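Local coordinates for protein endo-beta-mannanase (Opitutaceae bacterium TAV5, PDB 7BOB) that hydrolyses beta-1,4-linked mannosides as an exo-acting mannosidase of glycosyl hydrolase family 5, probably releasing mannose units from mannan-derived chains in the termite hindgut, at residues 149-154 with 180-185; 97-102 with 135-140; 7-12 with 190-195; 224-229 with 233-238. All coordinates share one frame; numbering follows the deposited sequence.

Overall arrangement
The four contacts follow the wall of one (beta/alpha)8 barrel. Interactions 1 and 2, with centres 7 Å apart, pack helices against the neighbouring strands 151-154 and 94-101, which are joined by D152 N to P97 O at 2.9 Å. Interaction 1 passes to interaction 3 through the next strand, where L153 N meets L192 O at 2.8 Å. Interaction 3 adds the N-terminal hairpin, and interaction 4 packs a connection against the residues leading into strand 237-241. I191 O to D235 N, 2.9 Å, links strand 191-192 to that entering chain and closes the barrel. Interactions 2 and 4 do not touch. In family 5 barrels the catalytic site lies at the C-terminal strand ends.

Interaction 1. Residues 149-154 with 180-185; sequences CGIDLG and GAIREV
I182 reaches from helix 168-183 toward the strand 151-154 and divides its two branches between two aliphatic partners. The contact is wholly apolar: its CG2 lies 4.2 Å from CD1 of I151, while its own CD1 lies 4.1 Å from CD1 of L153. The two isoleucines lie alongside, pointing opposite ways, whereas L153 meets I182 at a slant. I182 can serve both because CG2 is anti to the backbone N and the CG1 branch stands beside that nitrogen (chi1 -79°), so that the fork straddles the gap between two residues two apart in the sequence. L99, I191 and T138 complete its surroundings, so it is packed between three strands and helix 124-141.

The strand's own polar side chain, D152, lies on the other side. Its OD2 pairs with R58 and accepts from the hydroxyl of S98, and its OD1 is bonded to NE2 of Q280, so both carboxylate oxygens are satisfied in the interior. This division, in which I151 faces the helix, L153 brings only its end round to it and D152 faces inward, is characteristic of a strand in a (beta/alpha)8 barrel wall.

Interaction 2. Residues 97-102 with 135-140; sequences PSLFVG and RTITTH
L99 on strand 94-101 and I137 on helix 124-141 meet through methyl groups: CD2 of the leucine lies 3.7 Å from CG2 of the isoleucine, each side chain running along the other in the reverse sense. I137 offers this branch because CG2 is anti to its backbone N, while CG1 stands beside that nitrogen (chi1 -56°) and the ethyl end turns off from the strand. The second methyl of L99, CD1, comes to 4.4 Å from OG1 of T138, a looser approach to a hydroxyl that is already engaged, since it bonds to the carbonyl oxygen of A134 one helical turn back.

Around this pair, I151 packs on L99, and V185 and L186 also touch the threonine. The backbone of L99 is positioned by D152 on the neighbouring strand. Just beyond, F100 is the centre of an inverse gamma turn, with V101 N weakly bonded to L99 O at 3.0 Å, and its ring packs edge-to-face with W63 and W174.

No hydrogen bond joins segments 97-102 and 135-140, so between them the contact rests on methyl packing; a polar tie between strand and helix comes one turn earlier, from the hydroxyl of Y133 to L99 O. The hydroxyl of T138 is satisfied by A134 O within its own helix and can therefore lie against hydrocarbon.

Interaction 3. Residues 7-12 with 190-195; sequences GYFRDA and LILSGC
The hydroxyl oxygen of S193 has two partners: it accepts from the backbone N of C195 at 3.0 Å, with a nearly straight angle of 167°, and it is hydrogen-bonded to OG1 of T238. The first bond closes an ST turn at the end of strand 191-192; the second ties that turn to strand 237-241.

The contact with segment 7-12 is made earlier in the same stretch of chain and is purely apolar. CD1 of L190 sits equally close to CD2 and CE2 of the F9 ring, 3.9 Å from each, and approaches it obliquely. L192 meets the rim instead, its CD2 lying near the ring plane at 4.4 Å from CZ. With CG placed beside its backbone N (chi1 -77°), F9 swings its ring in toward both leucines, although its backbone keeps its distance. I3, P19 and N312 also touch F9, and I3 touches L190, so the phenyl group is shared between the hairpin and the barrel wall.

Strands 2-3 and 9-10 form a small antiparallel hairpin, and L190 precedes strand 191-192. The packing is consistent with the N-terminal hairpin that covers the bottom of the barrel in many family 5 enzymes.

Interaction 4. Residues 224-229 with 233-238; sequences RMVPNP and GIDVLT
This contact belongs to the long connection that enters strand 237-241 of the barrel: the chain loops back between segments 224-229 and 233-238, so that they run side by side in nearly the same sense, 29° apart. R224 and D235 join them at one end. NH1 of the arginine lies 3.2 Å from OD1 of the aspartate, a salt bridge whose hydrogen bond is weak, with an N-H...O angle of 130°. R224 gets there with CG opposite its backbone N (chi1 -162°) and a chain bent at chi2. OD1 sits at the edge of the guanidinium, near its plane, while the carboxylate plane stands nearly perpendicular to it. The stronger hold on D235 comes through OD2, which pairs with NH2 of R183 and accepts from the backbone N of I191.

In the middle, side chains meet main chain. CG1 of V226 comes within 3.0 Å of I234 O, a tight approach of a methyl to a carbonyl oxygen and not a hydrogen bond, and its CG2 rests 3.7 Å from G233 N. CD and CG of P227 touch two carbonyl oxygens, I234 O at 3.5 Å and D235 O at 3.6 Å respectively. At the far end N228 crosses L237 at about a right angle, its ND2 3.8 Å from CD2 of the leucine. The amide bonds elsewhere, ND2 to the carbonyl oxygen of R207 and OD1 to G209 N.

Two arginines, R183 strongly and R224 weakly, thus share D235, which would probably favour its anionic form and offset the closeness of the two like charges.

Interaction 1. Residues 149-154 with 180-185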
loop_
_atom_site.group_PDB
_atom_site.type_symbol
_atom_site.label_atom_id
_atom_site.label_comp_id
_atom_site.label_asym_id
_atom_site.label_seq_id
_atom_site.Cartn_x
_atom_site.Cartn_y
_atom_site.Cartn_z
ATOM N N CYS A 149 28.189 -11.558 30.758
ATOM C CA CYS A 149 26.773 -11.570 31.089
ATOM C C CYS A 149 26.018 -12.020 29.853
ATOM O O CYS A 149 25.208 -11.257 29.309
ATOM C CB CYS A 149 26.305 -10.196 31.566
ATOM S SG CYS A 149 24.555 -10.118 32.121
ATOM N N GLY A 150 26.302 -13.225 29.368
ATOM C CA GLY A 150 25.727 -13.696 28.123
ATOM C C GLY A 150 26.391 -13.072 26.906
ATOM O O GLY A 150 27.088 -12.064 26.980
ATOM N N ILE A 151 26.176 -13.701 25.756
ATOM C CA ILE A 151 26.607 -13.158 24.473
ATOM C C ILE A 151 25.368 -12.700 23.707
ATOM O O ILE A 151 24.452 -13.492 23.462
ATOM C CB ILE A 151 27.421 -14.179 23.665
ATOM C CG1 ILE A 151 28.716 -14.527 24.431
ATOM C CG2 ILE A 151 27.695 -13.642 22.245
ATOM C CD1 ILE A 151 29.408 -15.775 23.930
ATOM N N ASP A 152 25.356 -11.424 23.321
ATOM C CA ASP A 152 24.246 -10.808 22.600
ATOM C C ASP A 152 24.420 -11.035 21.096
ATOM O O ASP A 152 25.381 -10.540 20.493
ATOM C CB ASP A 152 24.180 -9.315 22.926
ATOM C CG ASP A 152 22.890 -8.672 22.470
ATOM O OD1 ASP A 152 21.856 -9.370 22.478
ATOM O OD2 ASP A 152 22.900 -7.472 22.110
ATOM N N LEU A 153 23.485 -11.775 20.498
ATOM C CA LEU A 153 23.560 -12.113 19.073
ATOM C C LEU A 153 23.739 -10.875 18.198
ATOM O O LEU A 153 24.554 -10.861 17.268
ATOM C CB LEU A 153 22.297 -12.871 18.668
ATOM C CG LEU A 153 22.298 -13.540 17.300
ATOM C CD1 LEU A 153 23.607 -14.324 17.116
ATOM C CD2 LEU A 153 21.094 -14.445 17.185
ATOM N N GLY A 154 22.972 -9.830 18.467
ATOM C CA GLY A 154 23.138 -8.585 17.741
ATOM C C GLY A 154 22.132 -7.589 18.262
ATOM O O GLY A 154 21.275 -7.915 19.082
ATOM N N GLY A 180 24.573 -21.637 16.606
ATOM C CA GLY A 180 25.368 -22.848 16.515
ATOM C C GLY A 180 26.850 -22.559 16.368
ATOM O O GLY A 180 27.689 -23.271 16.930
ATOM N N ALA A 181 27.186 -21.506 15.613
ATOM C CA ALA A 181 28.583 -21.103 15.455
ATOM C C ALA A 181 29.172 -20.644 16.779
ATOM O O ALA A 181 30.333 -20.939 17.091
ATOM C CB ALA A 181 28.692 -19.985 14.419
ATOM N N ILE A 182 28.394 -19.895 17.561
ATOM C CA ILE A 182 28.880 -19.447 18.856
ATOM C C ILE A 182 29.143 -20.650 19.752
ATOM O O ILE A 182 30.125 -20.688 20.508
ATOM C CB ILE A 182 27.872 -18.461 19.475
ATOM C CG1 ILE A 182 28.039 -17.073 18.851
ATOM C CG2 ILE A 182 28.013 -18.398 20.997
ATOM C CD1 ILE A 182 26.742 -16.254 18.863
ATOM N N ARG A 183 28.296 -21.672 19.644
ATOM C CA ARG A 183 28.409 -22.843 20.496
ATOM C C ARG A 183 29.471 -23.824 20.017
ATOM O O ARG A 183 29.777 -24.773 20.745
ATOM C CB ARG A 183 27.044 -23.538 20.611
ATOM C CG ARG A 183 26.004 -22.709 21.381
ATOM C CD ARG A 183 24.811 -23.547 21.863
ATOM N NE ARG A 183 23.684 -22.696 22.239
ATOM C CZ ARG A 183 23.614 -21.986 23.362
ATOM N NH1 ARG A 183 24.591 -22.024 24.267
ATOM N NH2 ARG A 183 22.549 -21.236 23.590
ATOM N N GLU A 184 30.031 -23.630 18.822
ATOM C CA GLU A 184 31.217 -24.387 18.434
ATOM C C GLU A 184 32.433 -23.984 19.255
ATOM O O GLU A 184 33.423 -24.721 19.279
ATOM C CB GLU A 184 31.518 -24.197 16.948
ATOM C CG GLU A 184 30.655 -25.037 16.030
ATOM C CD GLU A 184 30.902 -24.714 14.567
ATOM O OE1 GLU A 184 32.025 -24.260 14.255
ATOM O OE2 GLU A 184 29.977 -24.891 13.734
ATOM N N VAL A 185 32.374 -22.835 19.924
ATOM C CA VAL A 185 33.455 -22.351 20.765
ATOM C C VAL A 185 33.072 -22.361 22.240
ATOM O O VAL A 185 33.870 -22.768 23.082
ATOM C CB VAL A 185 33.891 -20.939 20.316
ATOM C CG1 VAL A 185 34.888 -20.327 21.306
ATOM C CG2 VAL A 185 34.457 -20.995 18.910
#

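Interaction 2. Residues 97-102 with 135-140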
loop_
_atom_site.group_PDB
_atom_site.type_symbol
_atom_site.label_atom_id
_atom_site.label_comp_id
_atom_site.label_asym_id
_atom_site.label_seq_id
_atom_site.Cartn_x
_atom_site.Cartn_y
_atom_site.Cartn_z
ATOM N N PRO A 97 28.665 -8.511 25.245
ATOM C CA PRO A 97 29.090 -8.067 23.914
ATOM C C PRO A 97 28.055 -8.449 22.876
ATOM O O PRO A 97 27.494 -9.546 22.910
ATOM C CB PRO A 97 30.413 -8.823 23.695
ATOM C CG PRO A 97 30.213 -10.107 24.439
ATOM C CD PRO A 97 29.308 -9.779 25.640
ATOM N N SER A 98 27.804 -7.531 21.947
ATOM C CA SER A 98 26.787 -7.713 20.914
ATOM C C SER A 98 27.495 -7.817 19.574
ATOM O O SER A 98 28.235 -6.900 19.201
ATOM C CB SER A 98 25.788 -6.555 20.931
ATOM O OG SER A 98 24.717 -6.758 20.023
ATOM N N LEU A 99 27.267 -8.931 18.860
ATOM C CA LEU A 99 28.081 -9.313 17.701
ATOM C C LEU A 99 27.602 -8.658 16.409
ATOM O O LEU A 99 28.361 -7.939 15.745
ATOM C CB LEU A 99 28.083 -10.840 17.535
ATOM C CG LEU A 99 28.549 -11.622 18.776
ATOM C CD1 LEU A 99 28.901 -13.072 18.448
ATOM C CD2 LEU A 99 29.732 -10.941 19.466
ATOM N N PHE A 100 26.351 -8.925 16.019
ATOM C CA PHE A 100 25.871 -8.585 14.682
ATOM C C PHE A 100 25.307 -7.171 14.721
ATOM O O PHE A 100 24.116 -6.935 14.913
ATOM C CB PHE A 100 24.865 -9.623 14.197
ATOM C CG PHE A 100 25.516 -10.890 13.701
ATOM C CD1 PHE A 100 26.134 -10.928 12.457
ATOM C CD2 PHE A 100 25.541 -12.028 14.488
ATOM C CE1 PHE A 100 26.758 -12.092 12.004
ATOM C CE2 PHE A 100 26.156 -13.200 14.043
ATOM C CZ PHE A 100 26.771 -13.234 12.812
ATOM N N VAL A 101 26.217 -6.214 14.577
ATOM C CA VAL A 101 25.926 -4.789 14.660
ATOM C C VAL A 101 26.679 -4.126 13.512
ATOM O O VAL A 101 27.909 -4.034 13.558
ATOM C CB VAL A 101 26.364 -4.182 16.005
ATOM C CG1 VAL A 101 25.987 -2.725 16.079
ATOM C CG2 VAL A 101 25.760 -4.949 17.191
ATOM N N GLY A 102 25.960 -3.679 12.483
ATOM C CA GLY A 102 24.517 -3.817 12.401
ATOM C C GLY A 102 23.743 -2.537 12.671
ATOM O O GLY A 102 24.241 -1.429 12.448
ATOM N N ARG A 135 32.004 -17.217 15.116
ATOM C CA ARG A 135 32.977 -18.113 15.728
ATOM C C ARG A 135 34.262 -17.372 16.083
ATOM O O ARG A 135 34.822 -17.582 17.169
ATOM C CB ARG A 135 33.262 -19.291 14.795
ATOM C CG ARG A 135 34.278 -20.261 15.388
ATOM C CD ARG A 135 34.304 -21.594 14.658
ATOM N NE ARG A 135 34.603 -21.394 13.242
ATOM C CZ ARG A 135 33.722 -21.547 12.251
ATOM N NH1 ARG A 135 32.468 -21.916 12.515
ATOM N NH2 ARG A 135 34.097 -21.336 10.989
ATOM N N THR A 136 34.703 -16.454 15.221
ATOM C CA THR A 136 35.939 -15.724 15.483
ATOM C C THR A 136 35.832 -14.869 16.735
ATOM O O THR A 136 36.737 -14.870 17.577
ATOM C CB THR A 136 36.299 -14.843 14.302
ATOM O OG1 THR A 136 36.478 -15.658 13.138
ATOM C CG2 THR A 136 37.568 -14.078 14.617
ATOM N N ILE A 137 34.763 -14.084 16.853
ATOM C CA ILE A 137 34.626 -13.229 18.028
ATOM C C ILE A 137 34.507 -14.082 19.281
ATOM O O ILE A 137 35.194 -13.835 20.279
ATOM C CB ILE A 137 33.433 -12.269 17.887
ATOM C CG1 ILE A 137 33.562 -11.439 16.604
ATOM C CG2 ILE A 137 33.358 -11.366 19.106
ATOM C CD1 ILE A 137 34.844 -10.599 16.537
ATOM N N THR A 138 33.661 -15.118 19.236
ATOM C CA THR A 138 33.519 -16.005 20.388
ATOM C C THR A 138 34.869 -16.575 20.813
ATOM O O THR A 138 35.152 -16.682 22.005
ATOM C CB THR A 138 32.532 -17.133 20.078
ATOM O OG1 THR A 138 31.311 -16.582 19.562
ATOM C CG2 THR A 138 32.201 -17.916 21.332
ATOM N N THR A 139 35.718 -16.929 19.847
ATOM C CA THR A 139 37.069 -17.364 20.170
ATOM C C THR A 139 37.776 -16.338 21.048
ATOM O O THR A 139 38.381 -16.694 22.064
ATOM C CB THR A 139 37.859 -17.622 18.887
ATOM O OG1 THR A 139 37.515 -18.913 18.371
ATOM C CG2 THR A 139 39.353 -17.595 19.162
ATOM N N HIS A 140 37.659 -15.056 20.713
ATOM C CA HIS A 140 38.330 -14.029 21.501
ATOM C C HIS A 140 37.628 -13.702 22.806
ATOM O O HIS A 140 38.229 -13.024 23.647
ATOM C CB HIS A 140 38.488 -12.762 20.676
ATOM C CG HIS A 140 39.550 -12.874 19.642
ATOM N ND1 HIS A 140 40.818 -12.365 19.822
ATOM C CD2 HIS A 140 39.556 -13.490 18.439
ATOM C CE1 HIS A 140 41.552 -12.633 18.759
ATOM N NE2 HIS A 140 40.808 -13.315 17.904
#

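Interaction 3. Residues 7-12 with 190-195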
loop_
_atom_site.group_PDB
_atom_site.type_symbol
_atom_site.label_atom_id
_atom_site.label_comp_id
_atom_site.label_asym_id
_atom_site.label_seq_id
_atom_site.Cartn_x
_atom_site.Cartn_y
_atom_site.Cartn_z
ATOM N N GLY A 7 13.794 -18.160 35.782
ATOM C CA GLY A 7 14.178 -17.231 34.736
ATOM C C GLY A 7 15.262 -16.225 35.074
ATOM O O GLY A 7 15.374 -15.208 34.378
ATOM N N TYR A 8 16.082 -16.474 36.096
ATOM C CA TYR A 8 17.068 -15.496 36.541
ATOM C C TYR A 8 18.490 -15.954 36.225
ATOM O O TYR A 8 18.778 -17.154 36.151
ATOM C CB TYR A 8 16.926 -15.212 38.043
ATOM C CG TYR A 8 15.680 -14.411 38.332
ATOM C CD1 TYR A 8 14.467 -15.039 38.633
ATOM C CD2 TYR A 8 15.702 -13.028 38.264
ATOM C CE1 TYR A 8 13.318 -14.302 38.868
ATOM C CE2 TYR A 8 14.556 -12.280 38.502
ATOM C CZ TYR A 8 13.367 -12.916 38.799
ATOM O OH TYR A 8 12.239 -12.148 39.017
ATOM N N PHE A 9 19.362 -14.968 35.999
ATOM C CA PHE A 9 20.785 -15.215 35.821
ATOM C C PHE A 9 21.420 -15.811 37.080
ATOM O O PHE A 9 21.121 -15.408 38.209
ATOM C CB PHE A 9 21.491 -13.906 35.487
ATOM C CG PHE A 9 21.308 -13.468 34.073
ATOM C CD1 PHE A 9 20.227 -12.680 33.718
ATOM C CD2 PHE A 9 22.212 -13.855 33.095
ATOM C CE1 PHE A 9 20.063 -12.278 32.414
ATOM C CE2 PHE A 9 22.053 -13.464 31.796
ATOM C CZ PHE A 9 20.977 -12.669 31.448
ATOM N N ARG A 10 22.338 -16.751 36.871
ATOM C CA ARG A 10 23.180 -17.285 37.931
ATOM C C ARG A 10 24.637 -17.255 37.488
ATOM O O ARG A 10 24.944 -17.559 36.333
ATOM C CB ARG A 10 22.757 -18.708 38.292
ATOM C CG ARG A 10 21.846 -18.750 39.493
ATOM C CD ARG A 10 21.630 -20.164 40.011
ATOM N NE ARG A 10 20.289 -20.289 40.590
ATOM C CZ ARG A 10 19.914 -19.772 41.761
ATOM N NH1 ARG A 10 20.782 -19.105 42.523
ATOM N NH2 ARG A 10 18.668 -19.934 42.179
ATOM N N ASP A 11 25.534 -16.883 38.409
ATOM C CA ASP A 11 26.959 -16.856 38.095
ATOM C C ASP A 11 27.569 -18.244 38.262
ATOM O O ASP A 11 26.919 -19.185 38.726
ATOM C CB ASP A 11 27.703 -15.834 38.960
ATOM C CG ASP A 11 27.562 -16.096 40.445
ATOM O OD1 ASP A 11 27.220 -17.232 40.835
ATOM O OD2 ASP A 11 27.781 -15.151 41.232
ATOM N N ALA A 12 28.854 -18.355 37.895
ATOM C CA ALA A 12 29.512 -19.659 37.884
ATOM C C ALA A 12 29.386 -20.368 39.234
ATOM O O ALA A 12 29.312 -21.604 39.283
ATOM C CB ALA A 12 30.981 -19.498 37.471
ATOM N N LEU A 190 25.444 -18.368 27.463
ATOM C CA LEU A 190 24.132 -17.745 27.399
ATOM C C LEU A 190 24.117 -16.776 26.218
ATOM O O LEU A 190 24.931 -15.845 26.155
ATOM C CB LEU A 190 23.808 -17.025 28.706
ATOM C CG LEU A 190 23.662 -17.910 29.953
ATOM C CD1 LEU A 190 23.077 -17.133 31.122
ATOM C CD2 LEU A 190 22.822 -19.140 29.650
ATOM N N ILE A 191 23.218 -17.024 25.268
ATOM C CA ILE A 191 23.033 -16.180 24.092
ATOM C C ILE A 191 21.695 -15.457 24.217
ATOM O O ILE A 191 20.668 -16.072 24.534
ATOM C CB ILE A 191 23.110 -17.001 22.794
ATOM C CG1 ILE A 191 24.391 -17.844 22.793
ATOM C CG2 ILE A 191 23.099 -16.096 21.583
ATOM C CD1 ILE A 191 24.483 -18.814 21.642
ATOM N N LEU A 192 21.722 -14.147 24.013
ATOM C CA LEU A 192 20.525 -13.328 23.996
ATOM C C LEU A 192 20.265 -12.904 22.560
ATOM O O LEU A 192 21.195 -12.804 21.751
ATOM C CB LEU A 192 20.672 -12.096 24.887
ATOM C CG LEU A 192 21.261 -12.301 26.286
ATOM C CD1 LEU A 192 22.736 -11.991 26.328
ATOM C CD2 LEU A 192 20.535 -11.412 27.258
ATOM N N SER A 193 18.988 -12.658 22.250
ATOM C CA SER A 193 18.622 -12.283 20.888
ATOM C C SER A 193 19.026 -10.852 20.565
ATOM O O SER A 193 19.525 -10.590 19.473
ATOM C CB SER A 193 17.116 -12.454 20.678
ATOM O OG SER A 193 16.413 -11.332 21.178
ATOM N N GLY A 194 18.820 -9.907 21.480
ATOM C CA GLY A 194 19.018 -8.505 21.163
ATOM C C GLY A 194 17.822 -7.818 20.510
ATOM O O GLY A 194 17.933 -6.645 20.119
ATOM N N CYS A 195 16.686 -8.501 20.391
ATOM C CA CYS A 195 15.508 -7.977 19.710
ATOM C C CYS A 195 14.732 -6.995 20.591
ATOM O O CYS A 195 14.906 -6.933 21.816
ATOM C CB CYS A 195 14.601 -9.134 19.284
ATOM S SG CYS A 195 15.301 -10.157 17.950
#

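Interaction 4. Residues 224-229 with 233-238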
loop_
_atom_site.group_PDB
_atom_site.type_symbol
_atom_site.label_atom_id
_atom_site.label_comp_id
_atom_site.label_asym_id
_atom_site.label_seq_id
_atom_site.Cartn_x
_atom_site.Cartn_y
_atom_site.Cartn_z
ATOM N N ARG A 224 18.608 -28.396 21.129
ATOM C CA ARG A 224 19.056 -27.890 22.418
ATOM C C ARG A 224 17.832 -27.562 23.224
ATOM O O ARG A 224 16.816 -27.242 22.669
ATOM C CB ARG A 224 19.890 -26.616 22.265
ATOM C CG ARG A 224 20.724 -26.279 23.491
ATOM C CD ARG A 224 22.093 -25.767 23.170
ATOM N NE ARG A 224 22.913 -25.745 24.365
ATOM C CZ ARG A 224 22.715 -24.953 25.401
ATOM N NH1 ARG A 224 21.722 -24.089 25.401
ATOM N NH2 ARG A 224 23.523 -25.027 26.432
ATOM N N MET A 225 17.931 -27.536 24.530
ATOM C CA MET A 225 16.792 -27.170 25.309
ATOM C C MET A 225 16.822 -25.666 25.291
ATOM O O MET A 225 17.736 -25.088 25.797
ATOM C CB MET A 225 16.950 -27.697 26.728
ATOM C CG MET A 225 16.912 -29.223 26.838
ATOM S SD MET A 225 17.007 -29.959 28.494
ATOM C CE MET A 225 18.745 -29.767 28.869
ATOM N N VAL A 226 15.842 -25.030 24.684
ATOM C CA VAL A 226 15.806 -23.572 24.631
ATOM C C VAL A 226 14.363 -23.148 24.911
ATOM O O VAL A 226 13.435 -23.851 24.492
ATOM C CB VAL A 226 16.352 -23.093 23.275
ATOM C CG1 VAL A 226 15.789 -21.762 22.882
ATOM C CG2 VAL A 226 17.884 -23.049 23.282
ATOM N N PRO A 227 14.107 -22.053 25.641
ATOM C CA PRO A 227 12.711 -21.776 26.034
ATOM C C PRO A 227 11.802 -21.414 24.869
ATOM O O PRO A 227 10.637 -21.814 24.876
ATOM C CB PRO A 227 12.841 -20.619 27.035
ATOM C CG PRO A 227 14.130 -19.990 26.749
ATOM C CD PRO A 227 15.043 -21.058 26.192
ATOM N N ASN A 228 12.293 -20.685 23.861
ATOM C CA ASN A 228 11.461 -20.179 22.767
ATOM C C ASN A 228 11.955 -20.782 21.454
ATOM O O ASN A 228 12.786 -20.181 20.754
ATOM C CB ASN A 228 11.477 -18.646 22.732
ATOM C CG ASN A 228 10.729 -18.062 21.507
ATOM O OD1 ASN A 228 9.834 -18.699 20.947
ATOM N ND2 ASN A 228 11.120 -16.856 21.090
ATOM N N PRO A 229 11.425 -21.941 21.055
ATOM C CA PRO A 229 11.948 -22.640 19.861
ATOM C C PRO A 229 11.866 -21.849 18.553
ATOM O O PRO A 229 12.570 -22.204 17.596
ATOM C CB PRO A 229 11.081 -23.905 19.786
ATOM C CG PRO A 229 10.473 -24.046 21.166
ATOM C CD PRO A 229 10.298 -22.654 21.677
ATOM N N GLY A 233 18.328 -21.770 19.819
ATOM C CA GLY A 233 19.621 -21.472 20.393
ATOM C C GLY A 233 19.688 -20.233 21.257
ATOM O O GLY A 233 20.786 -19.876 21.694
ATOM N N ILE A 234 18.560 -19.571 21.532
ATOM C CA ILE A 234 18.540 -18.344 22.328
ATOM C C ILE A 234 18.104 -18.692 23.748
ATOM O O ILE A 234 17.003 -19.216 23.953
ATOM C CB ILE A 234 17.606 -17.294 21.708
ATOM C CG1 ILE A 234 18.126 -16.873 20.325
ATOM C CG2 ILE A 234 17.476 -16.095 22.645
ATOM C CD1 ILE A 234 19.402 -16.091 20.397
ATOM N N ASP A 235 18.960 -18.419 24.736
ATOM C CA ASP A 235 18.618 -18.763 26.113
ATOM C C ASP A 235 17.818 -17.674 26.800
ATOM O O ASP A 235 17.007 -17.976 27.676
ATOM C CB ASP A 235 19.889 -19.045 26.948
ATOM C CG ASP A 235 20.770 -20.100 26.321
ATOM O OD1 ASP A 235 20.403 -21.294 26.359
ATOM O OD2 ASP A 235 21.818 -19.734 25.750
ATOM N N VAL A 236 18.060 -16.410 26.460
ATOM C CA VAL A 236 17.447 -15.283 27.153
ATOM C C VAL A 236 16.787 -14.377 26.118
ATOM O O VAL A 236 17.480 -13.745 25.310
ATOM C CB VAL A 236 18.462 -14.479 27.976
ATOM C CG1 VAL A 236 17.751 -13.327 28.657
ATOM C CG2 VAL A 236 19.171 -15.375 29.006
ATOM N N LEU A 237 15.464 -14.291 26.162
ATOM C CA LEU A 237 14.752 -13.321 25.342
ATOM C C LEU A 237 15.083 -11.920 25.835
ATOM O O LEU A 237 15.431 -11.724 27.005
ATOM C CB LEU A 237 13.249 -13.566 25.427
ATOM C CG LEU A 237 12.847 -15.009 25.132
ATOM C CD1 LEU A 237 11.311 -15.160 25.151
ATOM C CD2 LEU A 237 13.422 -15.431 23.775
ATOM N N THR A 238 14.999 -10.940 24.940
ATOM C CA THR A 238 15.209 -9.555 25.344
ATOM C C THR A 238 14.003 -8.684 24.982
ATOM O O THR A 238 13.206 -9.012 24.098
ATOM C CB THR A 238 16.471 -8.964 24.702
ATOM O OG1 THR A 238 16.279 -8.898 23.291
ATOM C CG2 THR A 238 17.698 -9.815 25.012
#